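Local coordinates for protein probable amino acid aminotransferase (Mycobacterium tuberculosis, PDB 6Q1S) that belongs to the class IV aminotransferases and binds 4'-deoxy-4'-aminopyridoxal-5'-phosphate and 2-oxoglutaric acid in a shared pocket, at residues Thr35-Arg39 / Ser255-Ala259; Glu47-Leu53 / Arg69-Ala73. One frame throughout, in Å; residues are numbered along the deposited sequence.

Contact 1: Thr35-Arg39 / Ser255-Ala259. With PMP (4'-deoxy-4'-aminopyridoxal-5'-phosphate), chain G; AKG (2-oxoglutaric acid), chain H.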
ATOM      1  N   THR B  35     -13.884   7.788   2.637  1.00 23.96           N
ATOM      2  CA  THR B  35     -14.002   9.153   2.141  1.00 24.33           C
ATOM      3  C   THR B  35     -15.470   9.477   1.924  1.00 25.05           C
ATOM      4  O   THR B  35     -16.177   8.737   1.233  1.00 25.28           O
ATOM      5  CB  THR B  35     -13.221   9.354   0.837  1.00 24.20           C
ATOM      6  OG1 THR B  35     -11.817   9.217   1.091  1.00 23.59           O
ATOM      7  CG2 THR B  35     -13.493  10.736   0.260  1.00 24.69           C
ATOM      8  N   LEU B  36     -15.919  10.582   2.512  1.00 25.42           N
ATOM      9  CA  LEU B  36     -17.309  10.995   2.439  1.00 26.16           C
ATOM     10  C   LEU B  36     -17.385  12.414   1.900  1.00 26.88           C
ATOM     11  O   LEU B  36     -16.471  13.219   2.094  1.00 28.75           O
ATOM     12  CB  LEU B  36     -17.995  10.935   3.812  1.00 26.34           C
ATOM     13  CG  LEU B  36     -18.119   9.579   4.510  1.00 26.05           C
ATOM     14  CD1 LEU B  36     -16.850   9.244   5.277  1.00 25.33           C
ATOM     15  CD2 LEU B  36     -19.323   9.571   5.436  1.00 26.58           C
ATOM     16  N   LEU B  37     -18.486  12.708   1.219  1.00 27.25           N
ATOM     17  CA  LEU B  37     -18.735  14.029   0.661  1.00 27.78           C
ATOM     18  C   LEU B  37     -19.756  14.761   1.521  1.00 28.39           C
ATOM     19  O   LEU B  37     -20.823  14.216   1.827  1.00 28.74           O
ATOM     20  CB  LEU B  37     -19.232  13.928  -0.782  1.00 28.17           C
ATOM     21  CG  LEU B  37     -19.569  15.244  -1.486  1.00 28.79           C
ATOM     22  CD1 LEU B  37     -18.304  16.003  -1.856  1.00 28.47           C
ATOM     23  CD2 LEU B  37     -20.422  14.981  -2.717  1.00 29.30           C
ATOM     24  N   VAL B  38     -19.424  15.984   1.919  1.00 28.55           N
ATOM     25  CA  VAL B  38     -20.358  16.856   2.618  1.00 29.22           C
ATOM     26  C   VAL B  38     -21.041  17.737   1.581  1.00 31.84           C
ATOM     27  O   VAL B  38     -20.383  18.524   0.893  1.00 35.01           O
ATOM     28  CB  VAL B  38     -19.645  17.704   3.682  1.00 29.05           C
ATOM     29  CG1 VAL B  38     -20.601  18.734   4.263  1.00 29.84           C
ATOM     30  CG2 VAL B  38     -19.093  16.816   4.784  1.00 28.41           C
ATOM     31  N   ARG B  39     -22.361  17.608   1.469  1.00 31.64           N
ATOM     32  CA  ARG B  39     -23.130  18.371   0.495  1.00 33.55           C
ATOM     33  C   ARG B  39     -24.447  18.800   1.120  1.00 36.39           C
ATOM     34  O   ARG B  39     -25.170  17.969   1.679  1.00 38.76           O
ATOM     35  CB  ARG B  39     -23.388  17.556  -0.780  1.00 33.86           C
ATOM     36  CG  ARG B  39     -24.424  18.178  -1.705  1.00 35.02           C
ATOM     37  CD  ARG B  39     -24.699  17.309  -2.926  1.00 33.72           C
ATOM     38  NE  ARG B  39     -23.682  17.476  -3.963  1.00 32.10           N
ATOM     39  CZ  ARG B  39     -23.777  16.975  -5.190  1.00 32.00           C
ATOM     40  NH1 ARG B  39     -24.846  16.276  -5.544  1.00 32.40           N
ATOM     41  NH2 ARG B  39     -22.806  17.181  -6.070  1.00 31.71           N
ATOM     42  N   SER B 255     -17.188   8.440  -4.185  1.00 26.45           N
ATOM     43  CA  SER B 255     -17.950   9.194  -3.195  1.00 26.78           C
ATOM     44  C   SER B 255     -17.772  10.701  -3.352  1.00 27.05           C
ATOM     45  O   SER B 255     -18.733  11.459  -3.178  1.00 27.64           O
ATOM     46  CB  SER B 255     -17.551   8.762  -1.785  1.00 26.29           C
ATOM     47  OG  SER B 255     -17.951   7.428  -1.527  1.00 27.53           O
ATOM     48  N   MET B 256     -16.566  11.156  -3.689  1.00 26.67           N
ATOM     49  CA  MET B 256     -16.307  12.589  -3.788  1.00 26.93           C
ATOM     50  C   MET B 256     -16.463  13.112  -5.214  1.00 27.38           C
ATOM     51  O   MET B 256     -17.088  14.155  -5.428  1.00 27.97           O
ATOM     52  CB  MET B 256     -14.907  12.906  -3.251  1.00 26.32           C
ATOM     53  CG  MET B 256     -14.513  14.369  -3.363  1.00 29.26           C
ATOM     54  SD  MET B 256     -12.989  14.754  -2.477  1.00 31.89           S
ATOM     55  CE  MET B 256     -11.768  14.023  -3.561  1.00 31.48           C
ATOM     56  N   THR B 257     -15.895  12.410  -6.197  1.00 27.15           N
ATOM     57  CA  THR B 257     -16.015  12.828  -7.589  1.00 27.59           C
ATOM     58  C   THR B 257     -17.396  12.535  -8.166  1.00 28.51           C
ATOM     59  O   THR B 257     -17.758  13.107  -9.201  1.00 30.99           O
ATOM     60  CB  THR B 257     -14.939  12.137  -8.436  1.00 27.17           C
ATOM     61  OG1 THR B 257     -13.684  12.181  -7.743  1.00 26.53           O
ATOM     62  CG2 THR B 257     -14.778  12.830  -9.782  1.00 27.59           C
ATOM     63  N   LEU B 258     -18.174  11.674  -7.506  1.00 28.69           N
ATOM     64  CA  LEU B 258     -19.509  11.279  -7.946  1.00 28.82           C
ATOM     65  C   LEU B 258     -19.459  10.529  -9.272  1.00 29.18           C
ATOM     66  O   LEU B 258     -19.322   9.303  -9.278  1.00 30.24           O
ATOM     67  CB  LEU B 258     -20.442  12.490  -8.038  1.00 29.57           C
ATOM     68  CG  LEU B 258     -20.709  13.202  -6.709  1.00 29.62           C
ATOM     69  CD1 LEU B 258     -21.902  14.129  -6.835  1.00 30.48           C
ATOM     70  CD2 LEU B 258     -20.920  12.201  -5.579  1.00 29.26           C
ATOM     71  N   ALA B 259     -19.562  11.231 -10.397  1.00 29.93           N
ATOM     72  CA  ALA B 259     -19.627  10.568 -11.696  1.00 29.57           C
ATOM     73  C   ALA B 259     -18.831  11.358 -12.721  1.00 30.06           C
ATOM     74  O   ALA B 259     -19.162  12.511 -13.012  1.00 32.43           O
ATOM     75  CB  ALA B 259     -21.078  10.403 -12.159  1.00 30.31           C
TER
HETATM   76  N1  PMP G 301     -12.478   1.597  -5.996  1.00 23.88           N
HETATM   77  C2  PMP G 301     -11.409   2.076  -5.317  1.00 23.40           C
HETATM   78  C2A PMP G 301     -10.083   1.366  -5.402  1.00 22.89           C
HETATM   79  C3  PMP G 301     -11.538   3.302  -4.489  1.00 23.42           C
HETATM   80  O3  PMP G 301     -10.478   3.803  -3.798  1.00 22.97           O
HETATM   81  C4  PMP G 301     -12.863   3.958  -4.443  1.00 23.99           C
HETATM   82  C4A PMP G 301     -13.096   5.209  -3.630  1.00 26.07           C
HETATM   83  N4A PMP G 301     -12.239   6.293  -4.141  1.00 26.70           N
HETATM   84  C5  PMP G 301     -13.953   3.333  -5.231  1.00 24.48           C
HETATM   85  C6  PMP G 301     -13.690   2.179  -5.965  1.00 24.39           C
HETATM   86  C5A PMP G 301     -15.336   3.945  -5.232  1.00 27.03           C
HETATM   87  O4P PMP G 301     -15.907   3.834  -3.930  1.00 28.54           O
HETATM   88  P   PMP G 301     -16.937   4.946  -3.388  1.00 29.28           P
HETATM   89  O1P PMP G 301     -16.230   6.280  -3.363  1.00 29.28           O
HETATM   90  O2P PMP G 301     -18.126   5.003  -4.317  1.00 32.23           O
HETATM   91  O3P PMP G 301     -17.383   4.571  -1.995  1.00 27.02           O
HETATM   92  C1  AKG H 302     -11.333  10.990  -5.397  1.00 38.59           C
HETATM   93  O1  AKG H 302     -10.788  11.403  -6.443  1.00 38.84           O
HETATM   94  O2  AKG H 302     -12.513  11.284  -5.105  1.00 39.17           O
HETATM   95  C2  AKG H 302     -10.570  10.138  -4.488  1.00 37.11           C
HETATM   96  O5  AKG H 302     -11.006   9.043  -4.170  1.00 38.19           O
HETATM   97  C3  AKG H 302      -9.240  10.612  -3.949  1.00 34.28           C
HETATM   98  C4  AKG H 302      -8.126  10.177  -4.894  1.00 32.69           C
HETATM   99  C5  AKG H 302      -7.183  11.328  -5.146  1.00 31.45           C
HETATM  100  O3  AKG H 302      -7.339  12.378  -4.486  1.00 31.51           O
HETATM  101  O4  AKG H 302      -6.288  11.191  -6.009  1.00 29.79           O

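Contact 2: Glu47-Leu53 / Arg69-Ala73. With PMP (4'-deoxy-4'-aminopyridoxal-5'-phosphate), chain G.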
ATOM      1  N   GLU B  47     -23.868   5.670   6.963  1.00 28.18           N
ATOM      2  CA  GLU B  47     -23.951   4.263   7.350  1.00 28.01           C
ATOM      3  C   GLU B  47     -23.237   3.358   6.353  1.00 27.77           C
ATOM      4  O   GLU B  47     -22.519   2.434   6.752  1.00 28.90           O
ATOM      5  CB  GLU B  47     -25.412   3.844   7.504  1.00 29.02           C
ATOM      6  CG  GLU B  47     -26.134   4.532   8.651  1.00 29.28           C
ATOM      7  CD  GLU B  47     -25.373   4.423   9.959  1.00 28.83           C
ATOM      8  OE1 GLU B  47     -25.195   5.456  10.639  1.00 28.89           O
ATOM      9  OE2 GLU B  47     -24.939   3.302  10.305  1.00 28.43           O
ATOM     10  N   ALA B  48     -23.418   3.605   5.054  1.00 27.70           N
ATOM     11  CA  ALA B  48     -22.772   2.761   4.054  1.00 27.31           C
ATOM     12  C   ALA B  48     -21.255   2.863   4.129  1.00 26.52           C
ATOM     13  O   ALA B  48     -20.551   1.896   3.816  1.00 26.07           O
ATOM     14  CB  ALA B  48     -23.262   3.131   2.656  1.00 27.71           C
ATOM     15  N   HIS B  49     -20.732   4.022   4.531  1.00 26.37           N
ATOM     16  CA  HIS B  49     -19.290   4.161   4.688  1.00 25.66           C
ATOM     17  C   HIS B  49     -18.807   3.522   5.984  1.00 25.26           C
ATOM     18  O   HIS B  49     -17.708   2.960   6.029  1.00 24.66           O
ATOM     19  CB  HIS B  49     -18.897   5.638   4.635  1.00 25.69           C
ATOM     20  CG  HIS B  49     -18.899   6.211   3.252  1.00 25.89           C
ATOM     21  ND1 HIS B  49     -20.023   6.766   2.678  1.00 26.58           N
ATOM     22  CD2 HIS B  49     -17.914   6.322   2.330  1.00 25.52           C
ATOM     23  CE1 HIS B  49     -19.731   7.189   1.461  1.00 26.62           C
ATOM     24  NE2 HIS B  49     -18.457   6.932   1.227  1.00 25.99           N
ATOM     25  N   LEU B  50     -19.613   3.595   7.047  1.00 25.62           N
ATOM     26  CA  LEU B  50     -19.253   2.934   8.296  1.00 25.32           C
ATOM     27  C   LEU B  50     -19.469   1.429   8.229  1.00 25.37           C
ATOM     28  O   LEU B  50     -18.815   0.680   8.963  1.00 26.03           O
ATOM     29  CB  LEU B  50     -20.050   3.523   9.460  1.00 25.78           C
ATOM     30  CG  LEU B  50     -19.796   4.986   9.821  1.00 25.85           C
ATOM     31  CD1 LEU B  50     -20.775   5.435  10.892  1.00 26.43           C
ATOM     32  CD2 LEU B  50     -18.362   5.201  10.277  1.00 25.15           C
ATOM     33  N   GLN B  51     -20.379   0.969   7.370  1.00 26.07           N
ATOM     34  CA  GLN B  51     -20.538  -0.467   7.166  1.00 26.34           C
ATOM     35  C   GLN B  51     -19.322  -1.048   6.458  1.00 25.06           C
ATOM     36  O   GLN B  51     -18.795  -2.093   6.857  1.00 24.73           O
ATOM     37  CB  GLN B  51     -21.815  -0.750   6.376  1.00 29.39           C
ATOM     38  CG  GLN B  51     -23.075  -0.718   7.223  1.00 34.78           C
ATOM     39  CD  GLN B  51     -24.337  -0.915   6.406  1.00 40.88           C
ATOM     40  OE1 GLN B  51     -24.285  -1.038   5.182  1.00 42.95           O
ATOM     41  NE2 GLN B  51     -25.481  -0.942   7.081  1.00 41.70           N
ATOM     42  N   ARG B  52     -18.863  -0.381   5.398  1.00 24.94           N
ATOM     43  CA  ARG B  52     -17.653  -0.819   4.716  1.00 24.37           C
ATOM     44  C   ARG B  52     -16.422  -0.629   5.593  1.00 23.76           C
ATOM     45  O   ARG B  52     -15.487  -1.436   5.531  1.00 23.29           O
ATOM     46  CB  ARG B  52     -17.500  -0.060   3.400  1.00 24.46           C
ATOM     47  CG  ARG B  52     -16.289  -0.453   2.581  1.00 24.08           C
ATOM     48  CD  ARG B  52     -16.408   0.094   1.176  1.00 25.03           C
ATOM     49  NE  ARG B  52     -15.974   1.485   1.112  1.00 25.21           N
ATOM     50  CZ  ARG B  52     -16.122   2.264   0.045  1.00 25.35           C
ATOM     51  NH1 ARG B  52     -16.689   1.784  -1.052  1.00 25.85           N
ATOM     52  NH2 ARG B  52     -15.700   3.520   0.074  1.00 24.93           N
ATOM     53  N   LEU B  53     -16.404   0.429   6.408  1.00 23.78           N
ATOM     54  CA  LEU B  53     -15.307   0.616   7.352  1.00 23.25           C
ATOM     55  C   LEU B  53     -15.239  -0.532   8.348  1.00 24.24           C
ATOM     56  O   LEU B  53     -14.146  -0.987   8.710  1.00 24.86           O
ATOM     57  CB  LEU B  53     -15.464   1.950   8.080  1.00 23.42           C
ATOM     58  CG  LEU B  53     -14.350   2.302   9.068  1.00 22.92           C
ATOM     59  CD1 LEU B  53     -13.085   2.692   8.323  1.00 22.45           C
ATOM     60  CD2 LEU B  53     -14.795   3.422   9.993  1.00 23.23           C
ATOM     61  N   ARG B  69     -19.306   5.962  18.368  1.00 26.55           N
ATOM     62  CA  ARG B  69     -18.217   6.919  18.535  1.00 25.70           C
ATOM     63  C   ARG B  69     -17.843   7.569  17.207  1.00 25.52           C
ATOM     64  O   ARG B  69     -17.531   8.764  17.160  1.00 25.58           O
ATOM     65  CB  ARG B  69     -17.009   6.214  19.156  1.00 25.44           C
ATOM     66  CG  ARG B  69     -16.132   7.082  20.048  1.00 25.97           C
ATOM     67  CD  ARG B  69     -15.658   6.284  21.259  1.00 25.22           C
ATOM     68  NE  ARG B  69     -14.568   6.937  21.982  1.00 24.58           N
ATOM     69  CZ  ARG B  69     -13.292   6.572  21.896  1.00 25.97           C
ATOM     70  NH1 ARG B  69     -12.942   5.555  21.119  1.00 26.71           N
ATOM     71  NH2 ARG B  69     -12.367   7.220  22.589  1.00 25.54           N
ATOM     72  N   TRP B  70     -17.862   6.795  16.119  1.00 25.32           N
ATOM     73  CA  TRP B  70     -17.565   7.355  14.803  1.00 25.20           C
ATOM     74  C   TRP B  70     -18.659   8.309  14.336  1.00 25.91           C
ATOM     75  O   TRP B  70     -18.369   9.326  13.698  1.00 25.95           O
ATOM     76  CB  TRP B  70     -17.354   6.234  13.785  1.00 24.86           C
ATOM     77  CG  TRP B  70     -15.977   5.649  13.825  1.00 24.10           C
ATOM     78  CD1 TRP B  70     -15.607   4.455  14.371  1.00 24.32           C
ATOM     79  CD2 TRP B  70     -14.779   6.244  13.312  1.00 23.62           C
ATOM     80  NE1 TRP B  70     -14.254   4.264  14.219  1.00 23.11           N
ATOM     81  CE2 TRP B  70     -13.722   5.349  13.572  1.00 23.01           C
ATOM     82  CE3 TRP B  70     -14.496   7.444  12.653  1.00 23.69           C
ATOM     83  CZ2 TRP B  70     -12.408   5.616  13.198  1.00 22.46           C
ATOM     84  CZ3 TRP B  70     -13.189   7.706  12.282  1.00 23.15           C
ATOM     85  CH2 TRP B  70     -12.163   6.797  12.556  1.00 22.55           C
ATOM     86  N   ARG B  71     -19.927   7.991  14.622  1.00 26.53           N
ATOM     87  CA  ARG B  71     -21.013   8.865  14.186  1.00 27.26           C
ATOM     88  C   ARG B  71     -20.963  10.222  14.876  1.00 28.30           C
ATOM     89  O   ARG B  71     -21.400  11.224  14.301  1.00 30.37           O
ATOM     90  CB  ARG B  71     -22.375   8.207  14.416  1.00 27.90           C
ATOM     91  CG  ARG B  71     -22.704   7.091  13.437  1.00 27.83           C
ATOM     92  CD  ARG B  71     -24.161   6.659  13.559  1.00 28.59           C
ATOM     93  NE  ARG B  71     -24.355   5.551  14.488  1.00 28.57           N
ATOM     94  CZ  ARG B  71     -24.495   4.283  14.119  1.00 28.44           C
ATOM     95  NH1 ARG B  71     -24.463   3.960  12.834  1.00 28.31           N
ATOM     96  NH2 ARG B  71     -24.671   3.338  15.031  1.00 28.47           N
ATOM     97  N   ARG B  72     -20.470  10.276  16.114  1.00 27.43           N
ATOM     98  CA  ARG B  72     -20.357  11.564  16.790  1.00 28.59           C
ATOM     99  C   ARG B  72     -19.224  12.398  16.204  1.00 27.22           C
ATOM    100  O   ARG B  72     -19.374  13.610  16.015  1.00 27.60           O
ATOM    101  CB  ARG B  72     -20.155  11.363  18.290  1.00 31.04           C
ATOM    102  CG  ARG B  72     -20.124  12.666  19.079  1.00 33.67           C
ATOM    103  CD  ARG B  72     -19.934  12.402  20.558  1.00 34.69           C
ATOM    104  NE  ARG B  72     -18.678  11.709  20.826  1.00 35.34           N
ATOM    105  CZ  ARG B  72     -18.395  11.099  21.971  1.00 36.22           C
ATOM    106  NH1 ARG B  72     -19.285  11.089  22.955  1.00 36.72           N
ATOM    107  NH2 ARG B  72     -17.227  10.491  22.130  1.00 36.27           N
ATOM    108  N   ALA B  73     -18.077  11.770  15.928  1.00 26.45           N
ATOM    109  CA  ALA B  73     -16.955  12.505  15.355  1.00 26.03           C
ATOM    110  C   ALA B  73     -17.299  13.065  13.979  1.00 26.29           C
ATOM    111  O   ALA B  73     -16.910  14.191  13.646  1.00 26.48           O
ATOM    112  CB  ALA B  73     -15.724  11.602  15.275  1.00 25.20           C
TER
HETATM  113  N1  PMP G 301     -12.478   1.597  -5.996  1.00 23.88           N
HETATM  114  C2  PMP G 301     -11.409   2.076  -5.317  1.00 23.40           C
HETATM  115  C2A PMP G 301     -10.083   1.366  -5.402  1.00 22.89           C
HETATM  116  C3  PMP G 301     -11.538   3.302  -4.489  1.00 23.42           C
HETATM  117  O3  PMP G 301     -10.478   3.803  -3.798  1.00 22.97           O
HETATM  118  C4  PMP G 301     -12.863   3.958  -4.443  1.00 23.99           C
HETATM  119  C4A PMP G 301     -13.096   5.209  -3.630  1.00 26.07           C
HETATM  120  N4A PMP G 301     -12.239   6.293  -4.141  1.00 26.70           N
HETATM  121  C5  PMP G 301     -13.953   3.333  -5.231  1.00 24.48           C
HETATM  122  C6  PMP G 301     -13.690   2.179  -5.965  1.00 24.39           C
HETATM  123  C5A PMP G 301     -15.336   3.945  -5.232  1.00 27.03           C
HETATM  124  O4P PMP G 301     -15.907   3.834  -3.930  1.00 28.54           O
HETATM  125  P   PMP G 301     -16.937   4.946  -3.388  1.00 29.28           P
HETATM  126  O1P PMP G 301     -16.230   6.280  -3.363  1.00 29.28           O
HETATM  127  O2P PMP G 301     -18.126   5.003  -4.317  1.00 32.23           O
HETATM  128  O3P PMP G 301     -17.383   4.571  -1.995  1.00 27.02           O

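Contact 1: Thr35-Arg39 / Ser255-Ala259
With CG of L37 trans to its backbone N (chi1 178°) and CG of L258 opposed to its own carbonyl carbon (chi1 -63°), the two isobutyl groups meet at about a right angle, CD2 of L37 lying 4.0 Å from CD2 of L258. The other methyl of L258 turns to R39, whose side chain comes from the opposite direction, and CD1 of L258 sits 3.3 Å from R39 NH2, oblique to the guanidinium plane. That group is held by salt bridges from NE to E88 and from NH1 to D284, so the methyl packs against a charge already anchored. Nearer the ligands, backbone oxygens meet CB atoms: O of T35 approaches CB of S255 at 3.3 Å, and CB of L37 rests 3.5 Å from O of S255. No hydrogen bond joins the segments. This is the seam between the two halves of the fold-type IV architecture, where strand 31-39 of the antiparallel sheet runs past the turn linking strands 249-254 and 258-265 of the larger mixed sheet, with PMP bound at the turn. The turn faces both ligands. OG of S255 donates to O1P of the PMP phosphate (2.8 Å), and its backbone N makes a weak, doubtfully short bond to the same oxygen; H49 is a further partner of the hydroxyl. CG of M256 lies loosely beside CD1 of L37, while the end of the side chain leads away from the strand and brings CE to within 3.2 Å of O2 of 2-oxoglutaric acid. The same carboxylate oxygen accepts a hydrogen bond from OG1 of T257 at 3.0 Å.

Contact 2: Glu47-Leu53 / Arg69-Ala73
A pair of successive helices, 46-59 and 67-84, lies over the antiparallel sheet of the N-terminal half of this fold-type IV protein, and here they meet through E47, L50 and L53 on one and W70 and R71 on the other. The segment axes come no closer than 11.4 Å, at 136° between their directions, so side chains rather than backbones bridge the gap. Toward the surface, the partly exposed R71 reaches across to the exposed E47. Both carboxylate oxygens face the same nitrogen: NH1 of R71 is 2.7 Å from OE2 of E47 in a salt bridge, OE2 lying at the guanidinium edge, and 2.8 Å from OE1 of E47 through a weak hydrogen bond. The planes of the two groups are 37° apart, and bends at chi2 of E47 and at chi3 of R71 let the chains cross roughly at right angles. Beneath this charged pair, L50 divides its methyls between neighbours, CD2 standing 3.8 Å from CB of W70 and CD1 3.6 Å from CG of R71; the aliphatic part of the arginine thus extends the apolar contact. Deeper still, CD2 of L53 sits over one face of the W70 indole, 4.2 Å from the centroid of the five-membered ring and only 10° off its normal, a CH-pi contact. L53 also touches V32 and E34, while W70 packs on A107 and V109, so both residues bear on the sheet. R52, on another side of helix 46-59, reaches PMP instead: its NH2 donates a hydrogen bond to PMP O3P (2.9 Å), which lies at the guanidinium edge, NH1 gives a weak one to that oxygen, and NE is salt-bridged to OE2 of E34.

How the contacts relate
Contact 2 is nested inside the chain loop closed by contact 1, and their centres lie about 15 Å apart, yet the two touch through H49. Its NE2 is 2.8 Å from OG of S255, a probable hydrogen bond, and also packs 2.9 Å from O of T35; its ring lies on L36, with CG atoms of H49 and L36 3.7 Å apart. Helix 46-59 is thereby wedged against strand 31-39 and tied to the turn at 255-259. Both contacts also reach the PMP phosphate: S255 hydrogen-bonds O1P, while R52 hydrogen-bonds O3P, which the S255 hydroxyl also approaches. H49 probably helps to position that hydroxyl as a second-shell residue. Of the two, contact 1 is the one that touches 2-oxoglutaric acid.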